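Local coordinates for Glyoxalase/bleomycin resistance protein/dioxygenase (Catenulispora acidiphila, PDB 4G6X) that is a member of the vicinal oxygen chelate superfamily that may act as a dioxygenase, although its substrate is not established, at residues F33-A38 with D140-L145; L64-P69 with L77-S82. One frame throughout, in Å; residues are numbered along the deposited sequence.

Contact 1: F33-A38 with D140-L145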
loop_
_atom_site.group_PDB
_atom_site.type_symbol
_atom_site.label_atom_id
_atom_site.label_comp_id
_atom_site.label_asym_id
_atom_site.label_seq_id
_atom_site.Cartn_x
_atom_site.Cartn_y
_atom_site.Cartn_z
ATOM N N PHE A 33 -1.173 4.138 7.987
ATOM C CA PHE A 33 -1.752 4.248 9.284
ATOM C C PHE A 33 -1.387 5.557 9.918
ATOM O O PHE A 33 -0.198 5.832 10.117
ATOM C CB PHE A 33 -1.232 3.096 10.173
ATOM C CG PHE A 33 -1.710 1.700 9.741
ATOM C CD1 PHE A 33 -2.971 1.254 10.063
ATOM C CD2 PHE A 33 -0.872 0.842 9.113
ATOM C CE1 PHE A 33 -3.406 -0.000 9.675
ATOM C CE2 PHE A 33 -1.295 -0.435 8.688
ATOM C CZ PHE A 33 -2.559 -0.853 9.003
ATOM N N VAL A 34 -2.400 6.357 10.208
ATOM C CA VAL A 34 -2.183 7.718 10.754
ATOM C C VAL A 34 -2.669 7.771 12.189
ATOM O O VAL A 34 -3.663 7.149 12.583
ATOM C CB VAL A 34 -2.871 8.796 9.899
ATOM C CG1 VAL A 34 -2.353 8.726 8.492
ATOM C CG2 VAL A 34 -4.389 8.635 9.870
ATOM N N ASP A 35 -1.978 8.557 12.994
ATOM C CA ASP A 35 -2.402 8.717 14.367
ATOM C C ASP A 35 -3.733 9.470 14.559
ATOM O O ASP A 35 -4.538 9.090 15.416
ATOM C CB ASP A 35 -1.286 9.341 15.180
ATOM C CG ASP A 35 -0.953 10.777 14.774
ATOM O OD1 ASP A 35 -1.259 11.162 13.603
ATOM O OD2 ASP A 35 -0.359 11.524 15.614
ATOM N N ASP A 36 -4.021 10.472 13.716
ATOM C CA ASP A 36 -5.166 11.368 13.885
ATOM C C ASP A 36 -5.640 11.670 12.469
ATOM O O ASP A 36 -4.892 12.262 11.684
ATOM C CB ASP A 36 -4.634 12.634 14.566
ATOM C CG ASP A 36 -5.679 13.720 14.765
ATOM O OD1 ASP A 36 -5.644 14.336 15.850
ATOM O OD2 ASP A 36 -6.469 14.063 13.853
ATOM N N GLN A 37 -6.836 11.190 12.115
ATOM C CA GLN A 37 -7.309 11.401 10.710
ATOM C C GLN A 37 -7.518 12.840 10.315
ATOM O O GLN A 37 -7.394 13.105 9.121
ATOM C CB GLN A 37 -8.564 10.619 10.386
ATOM C CG GLN A 37 -8.347 9.136 10.490
ATOM C CD GLN A 37 -9.629 8.327 10.137
ATOM O OE1 GLN A 37 -10.620 8.350 10.887
ATOM N NE2 GLN A 37 -9.624 7.644 8.979
ATOM N N ALA A 38 -7.949 13.710 11.223
ATOM C CA ALA A 38 -8.090 15.125 10.890
ATOM C C ALA A 38 -6.750 15.759 10.573
ATOM O O ALA A 38 -6.601 16.533 9.616
ATOM C CB ALA A 38 -8.831 15.864 11.990
ATOM N N ASP A 140 5.454 12.711 7.800
ATOM C CA ASP A 140 4.063 13.063 7.542
ATOM C C ASP A 140 3.293 13.707 8.682
ATOM O O ASP A 140 2.097 14.022 8.527
ATOM C CB ASP A 140 3.251 11.903 6.898
ATOM C CG ASP A 140 2.820 10.868 7.866
ATOM O OD1 ASP A 140 3.259 10.871 9.032
ATOM O OD2 ASP A 140 2.017 9.979 7.455
ATOM N N THR A 141 3.964 13.886 9.863
ATOM C CA THR A 141 3.383 14.392 11.109
ATOM C C THR A 141 2.483 13.409 11.846
ATOM O O THR A 141 2.022 13.719 12.920
ATOM C CB THR A 141 2.679 15.776 11.021
ATOM O OG1 THR A 141 1.403 15.707 10.366
ATOM C CG2 THR A 141 3.577 16.803 10.272
ATOM N N CYS A 142 2.198 12.281 11.198
ATOM C CA CYS A 142 1.196 11.311 11.627
ATOM C C CYS A 142 1.807 9.983 12.124
ATOM O O CYS A 142 1.070 8.997 12.253
ATOM C CB CYS A 142 0.200 10.991 10.504
ATOM S SG CYS A 142 -0.704 12.472 9.967
ATOM N N GLY A 143 3.117 9.949 12.363
ATOM C CA GLY A 143 3.841 8.774 12.790
ATOM C C GLY A 143 4.554 7.968 11.704
ATOM O O GLY A 143 5.083 6.894 11.983
ATOM N N ASN A 144 4.590 8.481 10.467
ATOM C CA ASN A 144 5.245 7.820 9.335
ATOM C C ASN A 144 6.328 8.672 8.666
ATOM O O ASN A 144 6.267 9.943 8.667
ATOM C CB ASN A 144 4.254 7.455 8.251
ATOM C CG ASN A 144 3.051 6.737 8.744
ATOM O OD1 ASN A 144 1.938 7.282 8.758
ATOM N ND2 ASN A 144 3.231 5.497 9.156
ATOM N N LEU A 145 7.288 7.978 8.067
ATOM C CA LEU A 145 8.180 8.583 7.096
ATOM C C LEU A 145 7.616 8.216 5.731
ATOM O O LEU A 145 7.102 7.104 5.546
ATOM C CB LEU A 145 9.607 8.011 7.258
ATOM C CG LEU A 145 10.333 8.321 8.602
ATOM C CD1 LEU A 145 11.644 7.598 8.726
ATOM C CD2 LEU A 145 10.539 9.834 8.795
#
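Cys142 sits against Val34 and Asp35 where the two sheets of this vicinal oxygen chelate fold come together: strand 29-34 of one sheet runs out into the loop before helix 37-46, and the turn between strands 134-139 and 145-150 of the other sheet packs on it. One backbone hydrogen bond crosses, from Asp35 N to Cys142 O at 3.2 Å, with an N-H...O angle of 148° and the donor tilted 22° from the carbonyl plane. Lys91 NZ also donates to that oxygen and reaches Phe33 O as well, so a single lysine ties both segments together from outside.

The side chain of Asp35 folds back toward the turn. Its first torsion of 66° wedges CG between the backbone N and the carbonyl carbon, which leaves OD1 3.2 Å from Cys142 CA and 3.4 Å from Cys142 CB. The carboxylate oxygen therefore rests on carbon, while its charge is answered elsewhere: OD2 makes a salt bridge with Lys39, whose NZ also donates to Thr141 O. This bridges helix 37-46, Asp35 and the turn.

Next to the Asp35-Cys142 hydrogen bond the contact is apolar. Val34 CB meets Cys142 CB at 3.8 Å, and CG1 lies 4.0 Å from the same carbon; Ala40 of helix 37-46 touches both residues. The buried Cys142 thus fills the corner between strand end, helix and turn.

The turn keeps its shape through Asp140, the first residue of an Asx turn. Its OD1 takes Cys142 N at 2.8 Å and Asn144 N at 3.1 Å, the two N-H groups arriving from opposite faces of the carboxylate, while Tyr44 OH bonds to OD2.

Contact 2: L64-P69 with L77-S82; sequences LTVVSP and LLLEPS
The flat groups here are the peptides of Leu64, Val66, Leu77 and Leu79, joined by three backbone hydrogen bonds across two antiparallel strands. Leu79 N meets Leu64 O at 2.9 Å, almost along the C=O axis, whereas Val66 N comes to Leu77 O at 2.8 Å tilted 25° from the carbonyl plane. Leu77 N lies in the carbonyl plane of Val66 O, and the two residues form a hydrogen-bonded pair. Thr65 and Leu78 form the neighbouring non-hydrogen-bonded pair. Beside it, Thr65 CA approaches Leu77 O at 3.1 Å in a CA-H...O contact.

One face carries Leu64, Val66, Leu77 and Leu79. Val66 and Leu77 lie side by side, with CG2 of the valine 3.8 Å from CD2 of the leucine. Leu79 CD1 touches both Val66 CG1, at 4.0 Å, and Leu64 CD2, at 4.1 Å, its side chain crossing the valine at about a right angle. Helix 37-46 covers this greasy surface, Tyr44 touching Leu77 and Leu79.

On the other face Thr65 CG2 meets Leu78 CD1 at 3.8 Å. Leu78 CG stands opposite its backbone N (chi1 178°), and from there CD1 reaches across the strands, also coming 3.5 Å from Leu64 O. The threonine hydroxyl is engaged beyond the segments by Gln76 OE1.

With strand 51-58 beside 61-67 and strand 29-34 beside 76-81, this hairpin forms the middle of a mixed four-stranded sheet in the order 1-4-3-2, as in the beta-alpha-beta-beta-beta module of the vicinal oxygen chelate fold.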
loop_
_atom_site.group_PDB
_atom_site.type_symbol
_atom_site.label_atom_id
_atom_site.label_comp_id
_atom_site.label_asym_id
_atom_site.label_seq_id
_atom_site.Cartn_x
_atom_site.Cartn_y
_atom_site.Cartn_z
ATOM N N LEU A 64 -11.567 7.268 4.889
ATOM C CA LEU A 64 -11.036 8.482 4.268
ATOM C C LEU A 64 -9.968 8.115 3.264
ATOM O O LEU A 64 -8.869 7.608 3.645
ATOM C CB LEU A 64 -10.432 9.296 5.408
ATOM C CG LEU A 64 -9.762 10.592 4.970
ATOM C CD1 LEU A 64 -10.754 11.522 4.266
ATOM C CD2 LEU A 64 -9.072 11.248 6.194
ATOM N N THR A 65 -10.228 8.385 1.979
ATOM C CA THR A 65 -9.235 8.128 0.988
ATOM C C THR A 65 -8.927 9.422 0.257
ATOM O O THR A 65 -9.780 10.289 0.139
ATOM C CB THR A 65 -9.668 7.075 -0.030
ATOM O OG1 THR A 65 -10.857 7.550 -0.672
ATOM C CG2 THR A 65 -9.966 5.788 0.663
ATOM N N VAL A 66 -7.706 9.486 -0.253
ATOM C CA VAL A 66 -7.270 10.570 -1.148
ATOM C C VAL A 66 -6.694 10.042 -2.461
ATOM O O VAL A 66 -6.343 8.876 -2.599
ATOM C CB VAL A 66 -6.234 11.476 -0.424
ATOM C CG1 VAL A 66 -6.829 12.113 0.843
ATOM C CG2 VAL A 66 -4.920 10.759 -0.138
ATOM N N VAL A 67 -6.618 10.911 -3.482
ATOM C CA VAL A 67 -6.107 10.527 -4.777
ATOM C C VAL A 67 -5.191 11.642 -5.268
ATOM O O VAL A 67 -5.285 12.788 -4.784
ATOM C CB VAL A 67 -7.215 10.359 -5.811
ATOM C CG1 VAL A 67 -8.026 9.110 -5.556
ATOM C CG2 VAL A 67 -8.115 11.576 -5.834
ATOM N N SER A 68 -4.312 11.300 -6.197
ATOM C CA SER A 68 -3.471 12.297 -6.868
ATOM C C SER A 68 -4.342 13.096 -7.834
ATOM O O SER A 68 -5.227 12.530 -8.494
ATOM C CB SER A 68 -2.344 11.610 -7.662
ATOM O OG SER A 68 -1.654 12.552 -8.495
ATOM N N PRO A 69 -4.102 14.414 -7.914
ATOM C CA PRO A 69 -4.828 15.225 -8.909
ATOM C C PRO A 69 -4.564 14.746 -10.326
ATOM O O PRO A 69 -5.437 14.860 -11.186
ATOM C CB PRO A 69 -4.277 16.649 -8.721
ATOM C CG PRO A 69 -3.403 16.625 -7.549
ATOM C CD PRO A 69 -3.292 15.226 -6.996
ATOM N N LEU A 77 -5.434 6.259 -1.752
ATOM C CA LEU A 77 -4.691 6.088 -0.503
ATOM C C LEU A 77 -5.653 6.265 0.660
ATOM O O LEU A 77 -6.239 7.343 0.903
ATOM C CB LEU A 77 -3.542 7.123 -0.411
ATOM C CG LEU A 77 -2.809 7.335 0.926
ATOM C CD1 LEU A 77 -1.989 6.081 1.199
ATOM C CD2 LEU A 77 -1.953 8.606 0.858
ATOM N N LEU A 78 -5.728 5.219 1.509
ATOM C CA LEU A 78 -6.581 5.206 2.673
ATOM C C LEU A 78 -5.753 5.708 3.850
ATOM O O LEU A 78 -4.644 5.214 4.027
ATOM C CB LEU A 78 -7.009 3.744 2.984
ATOM C CG LEU A 78 -7.880 3.523 4.222
ATOM C CD1 LEU A 78 -9.269 4.101 4.015
ATOM C CD2 LEU A 78 -7.909 2.015 4.508
ATOM N N LEU A 79 -6.265 6.715 4.538
ATOM C CA LEU A 79 -5.623 7.313 5.701
ATOM C C LEU A 79 -6.299 6.712 6.907
ATOM O O LEU A 79 -7.326 7.195 7.367
ATOM C CB LEU A 79 -5.724 8.830 5.633
ATOM C CG LEU A 79 -5.131 9.467 4.379
ATOM C CD1 LEU A 79 -5.411 10.965 4.409
ATOM C CD2 LEU A 79 -3.660 9.143 4.204
ATOM N N GLU A 80 -5.790 5.567 7.364
ATOM C CA GLU A 80 -6.579 4.812 8.353
ATOM C C GLU A 80 -6.077 4.904 9.772
ATOM O O GLU A 80 -4.887 5.149 9.970
ATOM C CB GLU A 80 -6.807 3.371 7.945
ATOM C CG GLU A 80 -5.636 2.522 8.015
ATOM C CD GLU A 80 -5.910 1.042 7.635
ATOM O OE1 GLU A 80 -6.640 0.269 8.300
ATOM O OE2 GLU A 80 -5.294 0.662 6.643
ATOM N N PRO A 81 -6.994 4.767 10.740
ATOM C CA PRO A 81 -6.604 4.930 12.140
ATOM C C PRO A 81 -5.580 3.905 12.588
ATOM O O PRO A 81 -5.477 2.792 12.041
ATOM C CB PRO A 81 -7.918 4.757 12.922
ATOM C CG PRO A 81 -8.997 4.970 11.935
ATOM C CD PRO A 81 -8.446 4.543 10.600
ATOM N N SER A 82 -4.826 4.277 13.614
ATOM C CA SER A 82 -3.759 3.427 14.192
ATOM C C SER A 82 -4.171 2.849 15.533
ATOM O O SER A 82 -3.311 2.650 16.368
ATOM C CB SER A 82 -2.465 4.260 14.363
ATOM O OG SER A 82 -2.036 4.782 13.074
#

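Overall arrangement
Contact 2 is nested, along the chain, inside the long loop that contact 1 closes, and the centres lie about 11 Å apart. Both use the same sheet: strand 29-34 runs parallel to 76-81, with Val34 N probably hydrogen-bonded to Glu80 O at 2.8 Å. Gln37 NE2, at the start of helix 37-46, probably binds Leu79 O, also at 2.8 Å, so the first residue of that helix holds the hairpin of contact 2. Contact 2 is thus internal to one sheet, while contact 1 joins it to the other. The sheet face of Thr65 and Leu78, turned from the helix, probably borders the cleft that relatives use for catalysis.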